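Local coordinates for bifunctional GH43-CE protein (Bacteroides eggerthii, PDB 6MLY), which probably acts on arabinoxylan-type polysaccharides, joining a family 43 glycoside hydrolase of likely beta-xylosidase activity to a carbohydrate esterase domain, at residues K533-L538 with N561-A566; V550-S555 with V582-R587; A556-N561 with R587-A592. All coordinates share one frame; numbering follows the deposited sequence.

Contact 1: residues K533-L538 with N561-A566; sequences KLDIYL and NMKQAA
Lys-563 reaches from the first turn of helix 563-577 to the carboxylate of Asp-535, on strand 533-537. Its CB points at the strand, and with chi1 at 57° CG is set between the backbone N and the carbonyl carbon; from there the chain runs extended to its tip. CG comes within 3.7 Å of Asp-535 OD2, and CD lies 3.5 Å from that same oxygen. CE then passes over to the other branch, 3.1 Å from Asp-535 OD1, and NZ closes the salt bridge with Asp-535 OD1 at 2.6 Å. The two side chains cross at about a right angle, and the ammonium meets the oxygen from above the carboxylate, 42° out of its plane. Lys-563 NZ also sits 3.5 Å from CB of Lys-533, whose own chain bends at chi2 and carries its amine away from the helix.

This is the helix that follows the third strand of an alpha/beta-hydrolase core, and its first turn packs over the face of the sheet near its antiparallel side, where 533-537 runs between strands 518-523 and 579-584. Asp-521, on the outermost of these three strands, gives the Lys-563 ammonium a second salt-bridge partner and donates its backbone N-H to Asp-535 OD1. The buried lysine is therefore faced by two aspartates, which would be expected to favour its charged form.

Farther along the strand, Tyr-537 turns its hydroxyl to Gln-564, with OH 4.0 Å from NE2. Ring and amide planes stand 71° apart, and this is packing only: Gln-564 OE1 bonds instead to Gln-568 one turn on, while the Tyr-537 ring stacks with Phe-567 of the same helix.

Contact 2: residues V550-S555 with V582-R587; sequences VLIYGS and VSINHR
Tyr-553 and His-586 meet just beyond the ends of two parallel strands, their ring planes 11° apart but slid so far past each other that they hardly overlap, with centroids 4.7 Å apart. The phenol oxygen lies over one face of the imidazole, toward its rim. Tyr-553 has CG between its backbone N and carbonyl carbon (chi1 50°), which swings the ring across to segment 582-587, with the Ile-584 carbonyl oxygen at the ring edge. There Tyr-553 OH takes the backbone N-H of His-586 in a nearly straight bond of 3.0 Å and is itself hydrogen-bonded to the Ala-559 carbonyl oxygen. A phenylalanine here would probably leave both the His-586 N-H and the Ala-559 carbonyl without their mate. The imidazole is held by ND1, which donates in the ring plane to Arg-587 O at 3.1 Å.

Within the strands, Leu-551 N bonds to Val-582 O and Ile-584 N to Leu-551 O. Ile-584 fits between two side chains: its CG2 lies 3.9 Å from Val-550 CG1, and its CD1 3.9 Å from Ile-552 CG1.

Strands 546-552 and 579-584 are the two strands of a beta-alpha-beta unit whose crossover runs through helix 563-577. That helix covers Leu-551 and Ser-583, helix 596-610 covers Ile-552 and Val-582 on the other face, and strand 621-627 continues the sheet beside Val-550.

Contact 3: residues A556-N561 with R587-A592; sequences AWFANN and RSSGDA. With ACT (acetate ion), chain E.
Trp-557 O is gripped twice by Ser-589: the hydroxyl donates to it at 2.7 Å, from above the carbonyl plane, and the backbone N at 2.8 Å, closer to that plane. With chi1 at 53° the Ser-589 OG stands between its own backbone N and carbonyl carbon, so hydroxyl and N-H can converge on one acceptor. The same OG lies 3.2 Å from CD1 of the Phe-558 ring. One residue back, Ser-588 OG donates to Phe-558 O at 2.8 Å, well above the carbonyl plane. Asn-560 completes the first shell: its ND2 meets Asp-591 OD2 at 2.9 Å on the syn side, with amide and carboxylate planes 23° apart.

The second shell fixes these donors. Ser-588 OG accepts the N-H of Gly-590 at 3.1 Å, an ST turn that leaves the hydroxyl proton for Phe-558 O. Asp-591 OD2 takes the backbone N-H of Ser-588 on its anti lone pair, so this one oxygen ties both Asn-560 and the start of the turn. Farther out, Trp-557 packs on Pro-678, Met-681 and Leu-700 and meets the His-632 ring with planes at about 80°, while Phe-558 rests on Pro-696 and Ala-699 of helix 696-701.

In alpha/beta hydrolases the loop after the third strand commonly supplies a backbone N-H to the oxyanion hole. Here Ala-556 N makes a weak hydrogen bond of 2.8 Å to OXT of an acetate ion, probably from the crystallisation liquor; this is consistent with such a role but does not prove it. Three backbone and side-chain donors from the 587-592 turn thus satisfy the carbonyls of Trp-557 and Phe-558, and the two N-H groups on Asp-591 OD2 would be expected to favour its ionised form.

How the contacts relate
All three contacts belong to the esterase domain and cluster round one beta-alpha-beta unit: contact 2 pairs its strands, contact 1 ties its helix to strand 533-537, and contact 3 joins the loops beyond the strand ends. Contacts 1 and 2, centres about 7 Å apart, are joined by Lys-563 O and Ser-583 OG, at 2.8 Å, and by Lys-533 O and Asn-585 N, at 2.9 Å. Contact 3 lies about 11 Å from contact 2, centre to centre, sharing Arg-587, and about 15 Å from contact 1, sharing Asn-561. The Ser-555 side chain comes to about 5 Å from the acetate touched by contact 3, near a possible Ser-His-Asp triad, while Ile-552 touches the presumed nucleophile elbow.

Contact 1: residues K533-L538 with N561-A566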
loop_
_atom_site.group_PDB
_atom_site.type_symbol
_atom_site.label_atom_id
_atom_site.label_comp_id
_atom_site.label_asym_id
_atom_site.label_seq_id
_atom_site.Cartn_x
_atom_site.Cartn_y
_atom_site.Cartn_z
ATOM N N LYS A 533 15.802 6.370 -6.236
ATOM C CA LYS A 533 14.448 5.828 -6.328
ATOM C C LYS A 533 13.674 6.512 -7.460
ATOM O O LYS A 533 13.781 7.724 -7.628
ATOM C CB LYS A 533 13.727 6.057 -4.999
ATOM C CG LYS A 533 14.111 5.092 -3.892
ATOM C CD LYS A 533 13.477 3.732 -4.070
ATOM C CE LYS A 533 13.890 2.742 -3.002
ATOM N NZ LYS A 533 13.464 3.186 -1.655
ATOM N N LEU A 534 12.877 5.734 -8.207
ATOM C CA LEU A 534 12.014 6.278 -9.279
ATOM C C LEU A 534 10.619 5.643 -9.209
ATOM O O LEU A 534 10.448 4.564 -8.633
ATOM C CB LEU A 534 12.662 6.054 -10.653
ATOM C CG LEU A 534 12.959 4.606 -11.054
ATOM C CD1 LEU A 534 11.690 3.853 -11.440
ATOM C CD2 LEU A 534 13.953 4.566 -12.209
ATOM N N ASP A 535 9.641 6.340 -9.807
ATOM C CA ASP A 535 8.243 5.912 -9.878
ATOM C C ASP A 535 7.840 5.758 -11.349
ATOM O O ASP A 535 7.962 6.711 -12.121
ATOM C CB ASP A 535 7.314 6.917 -9.191
ATOM C CG ASP A 535 7.604 7.147 -7.717
ATOM O OD1 ASP A 535 8.337 6.337 -7.130
ATOM O OD2 ASP A 535 7.090 8.137 -7.163
ATOM N N ILE A 536 7.349 4.565 -11.718
ATOM C CA ILE A 536 6.900 4.276 -13.086
ATOM C C ILE A 536 5.375 4.434 -13.146
ATOM O O ILE A 536 4.690 4.127 -12.177
ATOM C CB ILE A 536 7.367 2.878 -13.538
ATOM C CG1 ILE A 536 8.879 2.715 -13.361
ATOM C CG2 ILE A 536 6.931 2.593 -14.972
ATOM C CD1 ILE A 536 9.409 1.373 -13.800
ATOM N N TYR A 537 4.880 4.938 -14.287
ATOM C CA TYR A 537 3.456 5.135 -14.567
ATOM C C TYR A 537 3.180 4.835 -16.042
ATOM O O TYR A 537 3.814 5.436 -16.911
ATOM C CB TYR A 537 3.033 6.586 -14.323
ATOM C CG TYR A 537 3.238 7.116 -12.928
ATOM C CD1 TYR A 537 4.425 7.731 -12.559
ATOM C CD2 TYR A 537 2.224 7.043 -11.985
ATOM C CE1 TYR A 537 4.608 8.246 -11.284
ATOM C CE2 TYR A 537 2.392 7.543 -10.703
ATOM C CZ TYR A 537 3.587 8.149 -10.352
ATOM O OH TYR A 537 3.749 8.639 -9.087
ATOM N N LEU A 538 2.226 3.936 -16.319
ATOM C CA LEU A 538 1.786 3.662 -17.697
ATOM C C LEU A 538 0.392 4.243 -17.922
ATOM O O LEU A 538 -0.381 4.390 -16.978
ATOM C CB LEU A 538 1.777 2.153 -17.964
ATOM C CG LEU A 538 3.003 1.377 -17.490
ATOM C CD1 LEU A 538 2.931 -0.074 -17.947
ATOM C CD2 LEU A 538 4.293 2.023 -17.968
ATOM N N ASN A 561 14.024 13.504 -2.920
ATOM C CA ASN A 561 12.777 12.913 -2.449
ATOM C C ASN A 561 11.534 13.601 -3.036
ATOM O O ASN A 561 10.449 13.460 -2.476
ATOM C CB ASN A 561 12.721 12.971 -0.918
ATOM C CG ASN A 561 12.662 14.383 -0.366
ATOM O OD1 ASN A 561 13.000 15.355 -1.055
ATOM N ND2 ASN A 561 12.226 14.501 0.881
ATOM N N MET A 562 11.664 14.309 -4.162
ATOM C CA MET A 562 10.577 15.181 -4.645
ATOM C C MET A 562 10.123 14.773 -6.053
ATOM O O MET A 562 9.643 15.605 -6.819
ATOM C CB MET A 562 11.016 16.649 -4.650
ATOM C CG MET A 562 11.139 17.240 -3.258
ATOM S SD MET A 562 10.828 19.028 -3.224
ATOM C CE MET A 562 12.179 19.647 -4.223
ATOM N N LYS A 563 10.244 13.481 -6.369
ATOM C CA LYS A 563 9.781 12.929 -7.641
ATOM C C LYS A 563 8.248 12.968 -7.719
ATOM O O LYS A 563 7.685 13.033 -8.809
ATOM C CB LYS A 563 10.280 11.491 -7.800
ATOM C CG LYS A 563 9.861 10.556 -6.675
ATOM C CD LYS A 563 10.452 9.181 -6.781
ATOM C CE LYS A 563 10.141 8.345 -5.565
ATOM N NZ LYS A 563 10.482 6.931 -5.815
ATOM N N GLN A 564 7.586 12.895 -6.557
ATOM C CA GLN A 564 6.119 12.955 -6.445
ATOM C C GLN A 564 5.613 14.332 -6.910
ATOM O O GLN A 564 4.553 14.418 -7.532
ATOM C CB GLN A 564 5.689 12.638 -5.008
ATOM C CG GLN A 564 4.212 12.886 -4.714
ATOM C CD GLN A 564 3.264 12.007 -5.500
ATOM O OE1 GLN A 564 2.184 12.460 -5.939
ATOM N NE2 GLN A 564 3.649 10.730 -5.665
ATOM N N ALA A 565 6.369 15.395 -6.602
ATOM C CA ALA A 565 6.006 16.787 -6.973
ATOM C C ALA A 565 6.066 16.986 -8.497
ATOM O O ALA A 565 5.247 17.709 -9.063
ATOM C CB ALA A 565 6.913 17.772 -6.269
ATOM N N ALA A 566 7.053 16.349 -9.138
ATOM C CA ALA A 566 7.253 16.409 -10.582
ATOM C C ALA A 566 6.066 15.770 -11.313
ATOM O O ALA A 566 5.667 16.234 -12.380
ATOM C CB ALA A 566 8.549 15.726 -10.946
#

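Contact 2: residues V550-S555 with V582-R587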
loop_
_atom_site.group_PDB
_atom_site.type_symbol
_atom_site.label_atom_id
_atom_site.label_comp_id
_atom_site.label_asym_id
_atom_site.label_seq_id
_atom_site.Cartn_x
_atom_site.Cartn_y
_atom_site.Cartn_z
ATOM N N VAL A 550 10.813 10.933 -18.919
ATOM C CA VAL A 550 11.354 11.046 -17.560
ATOM C C VAL A 550 11.042 12.443 -17.007
ATOM O O VAL A 550 10.990 13.409 -17.761
ATOM C CB VAL A 550 12.873 10.786 -17.571
ATOM C CG1 VAL A 550 13.523 11.057 -16.223
ATOM C CG2 VAL A 550 13.191 9.380 -18.051
ATOM N N LEU A 551 10.853 12.535 -15.686
ATOM C CA LEU A 551 10.625 13.803 -14.993
ATOM C C LEU A 551 11.671 13.970 -13.884
ATOM O O LEU A 551 11.769 13.121 -12.987
ATOM C CB LEU A 551 9.219 13.821 -14.380
ATOM C CG LEU A 551 8.075 13.308 -15.255
ATOM C CD1 LEU A 551 6.766 13.338 -14.478
ATOM C CD2 LEU A 551 7.947 14.128 -16.530
ATOM N N ILE A 552 12.423 15.076 -13.937
ATOM C CA ILE A 552 13.283 15.496 -12.832
ATOM C C ILE A 552 12.678 16.759 -12.204
ATOM O O ILE A 552 12.042 17.562 -12.880
ATOM C CB ILE A 552 14.739 15.697 -13.294
ATOM C CG1 ILE A 552 15.223 14.515 -14.141
ATOM C CG2 ILE A 552 15.654 15.951 -12.102
ATOM C CD1 ILE A 552 16.678 14.583 -14.536
ATOM N N TYR A 553 12.883 16.904 -10.893
ATOM C CA TYR A 553 12.254 17.932 -10.072
ATOM C C TYR A 553 13.247 19.065 -9.808
ATOM O O TYR A 553 14.461 18.839 -9.688
ATOM C CB TYR A 553 11.786 17.349 -8.736
ATOM C CG TYR A 553 12.847 16.547 -8.025
ATOM C CD1 TYR A 553 13.788 17.158 -7.209
ATOM C CD2 TYR A 553 12.943 15.180 -8.213
ATOM C CE1 TYR A 553 14.783 16.429 -6.581
ATOM C CE2 TYR A 553 13.935 14.439 -7.596
ATOM C CZ TYR A 553 14.858 15.062 -6.777
ATOM O OH TYR A 553 15.833 14.327 -6.170
ATOM N N GLY A 554 12.696 20.279 -9.705
ATOM C CA GLY A 554 13.408 21.451 -9.234
ATOM C C GLY A 554 13.605 21.411 -7.729
ATOM O O GLY A 554 12.646 21.260 -6.980
ATOM N N SER A 555 14.864 21.533 -7.299
ATOM C CA SER A 555 15.209 21.512 -5.886
ATOM C C SER A 555 16.385 22.448 -5.566
ATOM O O SER A 555 16.749 22.579 -4.401
ATOM C CB SER A 555 15.518 20.102 -5.465
ATOM O OG SER A 555 16.550 19.540 -6.269
ATOM N N VAL A 582 8.123 8.416 -15.980
ATOM C CA VAL A 582 9.118 7.934 -15.016
ATOM C C VAL A 582 9.723 9.139 -14.291
ATOM O O VAL A 582 10.771 9.630 -14.687
ATOM C CB VAL A 582 10.231 7.102 -15.689
ATOM C CG1 VAL A 582 11.252 6.602 -14.677
ATOM C CG2 VAL A 582 9.681 5.941 -16.502
ATOM N N SER A 583 9.073 9.607 -13.224
ATOM C CA SER A 583 9.703 10.603 -12.365
ATOM C C SER A 583 10.784 9.918 -11.520
ATOM O O SER A 583 10.557 8.836 -10.975
ATOM C CB SER A 583 8.705 11.328 -11.506
ATOM O OG SER A 583 9.270 12.542 -11.024
ATOM N N ILE A 584 11.955 10.556 -11.430
ATOM C CA ILE A 584 13.127 9.972 -10.785
ATOM C C ILE A 584 13.584 10.891 -9.647
ATOM O O ILE A 584 13.242 12.077 -9.625
ATOM C CB ILE A 584 14.255 9.734 -11.812
ATOM C CG1 ILE A 584 14.918 11.041 -12.258
ATOM C CG2 ILE A 584 13.746 8.927 -12.997
ATOM C CD1 ILE A 584 16.124 10.840 -13.147
ATOM N N ASN A 585 14.364 10.317 -8.723
ATOM C CA ASN A 585 15.100 11.060 -7.702
ATOM C C ASN A 585 16.581 11.132 -8.102
ATOM O O ASN A 585 17.060 10.355 -8.933
ATOM C CB ASN A 585 14.955 10.444 -6.304
ATOM C CG ASN A 585 13.661 10.795 -5.594
ATOM O OD1 ASN A 585 12.975 11.757 -5.940
ATOM N ND2 ASN A 585 13.332 10.024 -4.571
ATOM N N HIS A 586 17.293 12.083 -7.495
ATOM C CA HIS A 586 18.740 12.170 -7.578
ATOM C C HIS A 586 19.287 12.531 -6.193
ATOM O O HIS A 586 18.594 13.147 -5.398
ATOM C CB HIS A 586 19.152 13.190 -8.645
ATOM C CG HIS A 586 18.768 14.595 -8.316
ATOM N ND1 HIS A 586 19.477 15.360 -7.410
ATOM C CD2 HIS A 586 17.760 15.375 -8.766
ATOM C CE1 HIS A 586 18.918 16.550 -7.312
ATOM N NE2 HIS A 586 17.863 16.588 -8.137
ATOM N N ARG A 587 20.538 12.150 -5.924
ATOM C CA ARG A 587 21.186 12.449 -4.649
ATOM C C ARG A 587 21.323 13.969 -4.495
ATOM O O ARG A 587 21.707 14.663 -5.439
ATOM C CB ARG A 587 22.551 11.758 -4.567
ATOM C CG ARG A 587 22.475 10.242 -4.452
ATOM C CD ARG A 587 23.844 9.595 -4.530
ATOM N NE ARG A 587 24.415 9.680 -5.865
ATOM C CZ ARG A 587 25.681 9.408 -6.166
ATOM N NH1 ARG A 587 26.559 9.181 -5.203
ATOM N NH2 ARG A 587 26.060 9.363 -7.431
#

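Contact 3: residues A556-N561 with R587-A592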
loop_
_atom_site.group_PDB
_atom_site.type_symbol
_atom_site.label_atom_id
_atom_site.label_comp_id
_atom_site.label_asym_id
_atom_site.label_seq_id
_atom_site.Cartn_x
_atom_site.Cartn_y
_atom_site.Cartn_z
ATOM N N ALA A 556 16.966 23.097 -6.582
ATOM C CA ALA A 556 18.275 23.733 -6.462
ATOM C C ALA A 556 19.322 22.686 -6.052
ATOM O O ALA A 556 20.297 22.997 -5.366
ATOM C CB ALA A 556 18.206 24.879 -5.480
ATOM N N TRP A 557 19.109 21.444 -6.497
ATOM C CA TRP A 557 19.985 20.307 -6.216
ATOM C C TRP A 557 20.069 20.003 -4.706
ATOM O O TRP A 557 21.110 19.529 -4.227
ATOM C CB TRP A 557 21.379 20.552 -6.811
ATOM C CG TRP A 557 21.378 20.997 -8.242
ATOM C CD1 TRP A 557 21.090 20.242 -9.341
ATOM C CD2 TRP A 557 21.712 22.304 -8.738
ATOM N NE1 TRP A 557 21.206 20.989 -10.482
ATOM C CE2 TRP A 557 21.588 22.257 -10.143
ATOM C CE3 TRP A 557 22.098 23.506 -8.135
ATOM C CZ2 TRP A 557 21.837 23.366 -10.948
ATOM C CZ3 TRP A 557 22.339 24.604 -8.930
ATOM C CH2 TRP A 557 22.211 24.533 -10.319
ATOM N N PHE A 558 18.980 20.246 -3.961
ATOM C CA PHE A 558 18.981 20.081 -2.500
ATOM C C PHE A 558 18.089 18.915 -2.058
ATOM O O PHE A 558 18.189 18.493 -0.913
ATOM C CB PHE A 558 18.529 21.361 -1.789
ATOM C CG PHE A 558 19.574 22.446 -1.695
ATOM C CD1 PHE A 558 20.857 22.167 -1.247
ATOM C CD2 PHE A 558 19.266 23.759 -2.025
ATOM C CE1 PHE A 558 21.813 23.168 -1.158
ATOM C CE2 PHE A 558 20.223 24.760 -1.931
ATOM C CZ PHE A 558 21.496 24.462 -1.497
ATOM N N ALA A 559 17.245 18.395 -2.960
ATOM C CA ALA A 559 16.232 17.390 -2.616
ATOM C C ALA A 559 16.602 16.035 -3.231
ATOM O O ALA A 559 17.194 15.982 -4.310
ATOM C CB ALA A 559 14.877 17.852 -3.085
ATOM N N ASN A 560 16.240 14.947 -2.534
ATOM C CA ASN A 560 16.468 13.586 -3.026
ATOM C C ASN A 560 15.156 12.791 -2.990
ATOM O O ASN A 560 15.179 11.560 -3.067
ATOM C CB ASN A 560 17.586 12.889 -2.247
ATOM C CG ASN A 560 17.352 12.833 -0.751
ATOM O OD1 ASN A 560 16.233 13.028 -0.277
ATOM N ND2 ASN A 560 18.402 12.555 0.002
ATOM N N ASN A 561 14.024 13.504 -2.920
ATOM C CA ASN A 561 12.777 12.913 -2.449
ATOM C C ASN A 561 11.534 13.601 -3.036
ATOM O O ASN A 561 10.449 13.460 -2.476
ATOM C CB ASN A 561 12.721 12.971 -0.918
ATOM C CG ASN A 561 12.662 14.383 -0.366
ATOM O OD1 ASN A 561 13.000 15.355 -1.055
ATOM N ND2 ASN A 561 12.226 14.501 0.881
ATOM N N ARG A 587 20.538 12.150 -5.924
ATOM C CA ARG A 587 21.186 12.449 -4.649
ATOM C C ARG A 587 21.323 13.969 -4.495
ATOM O O ARG A 587 21.707 14.663 -5.439
ATOM C CB ARG A 587 22.551 11.758 -4.567
ATOM C CG ARG A 587 22.475 10.242 -4.452
ATOM C CD ARG A 587 23.844 9.595 -4.530
ATOM N NE ARG A 587 24.415 9.680 -5.865
ATOM C CZ ARG A 587 25.681 9.408 -6.166
ATOM N NH1 ARG A 587 26.559 9.181 -5.203
ATOM N NH2 ARG A 587 26.060 9.363 -7.431
ATOM N N SER A 588 21.004 14.473 -3.297
ATOM C CA SER A 588 21.098 15.899 -2.987
ATOM C C SER A 588 22.566 16.334 -2.953
ATOM O O SER A 588 23.472 15.507 -2.849
ATOM C CB SER A 588 20.408 16.230 -1.687
ATOM O OG SER A 588 20.760 17.534 -1.248
ATOM N N SER A 589 22.778 17.652 -3.023
ATOM C CA SER A 589 24.106 18.251 -2.939
ATOM C C SER A 589 24.689 18.056 -1.532
ATOM O O SER A 589 25.898 18.177 -1.343
ATOM C CB SER A 589 24.086 19.708 -3.341
ATOM O OG SER A 589 23.110 20.432 -2.609
ATOM N N GLY A 590 23.819 17.767 -0.553
ATOM C CA GLY A 590 24.226 17.376 0.800
ATOM C C GLY A 590 24.786 15.962 0.835
ATOM O O GLY A 590 25.781 15.705 1.507
ATOM N N ASP A 591 24.134 15.054 0.097
ATOM C CA ASP A 591 24.496 13.634 0.024
ATOM C C ASP A 591 25.857 13.473 -0.663
ATOM O O ASP A 591 26.808 12.985 -0.050
ATOM C CB ASP A 591 23.423 12.829 -0.716
ATOM C CG ASP A 591 22.065 12.865 -0.040
ATOM O OD1 ASP A 591 21.956 12.318 1.080
ATOM O OD2 ASP A 591 21.130 13.440 -0.637
ATOM N N ALA A 592 25.928 13.881 -1.937
ATOM C CA ALA A 592 27.155 13.842 -2.741
ATOM C C ALA A 592 27.309 15.176 -3.480
ATOM O O ALA A 592 26.460 16.055 -3.350
ATOM C CB ALA A 592 27.106 12.672 -3.696
HETATM C C ACT E . 14.074 25.150 -7.744
HETATM O O ACT E . 14.412 26.201 -7.152
HETATM O OXT ACT E . 14.894 24.234 -7.996
HETATM C CH3 ACT E . 12.640 24.994 -8.170
#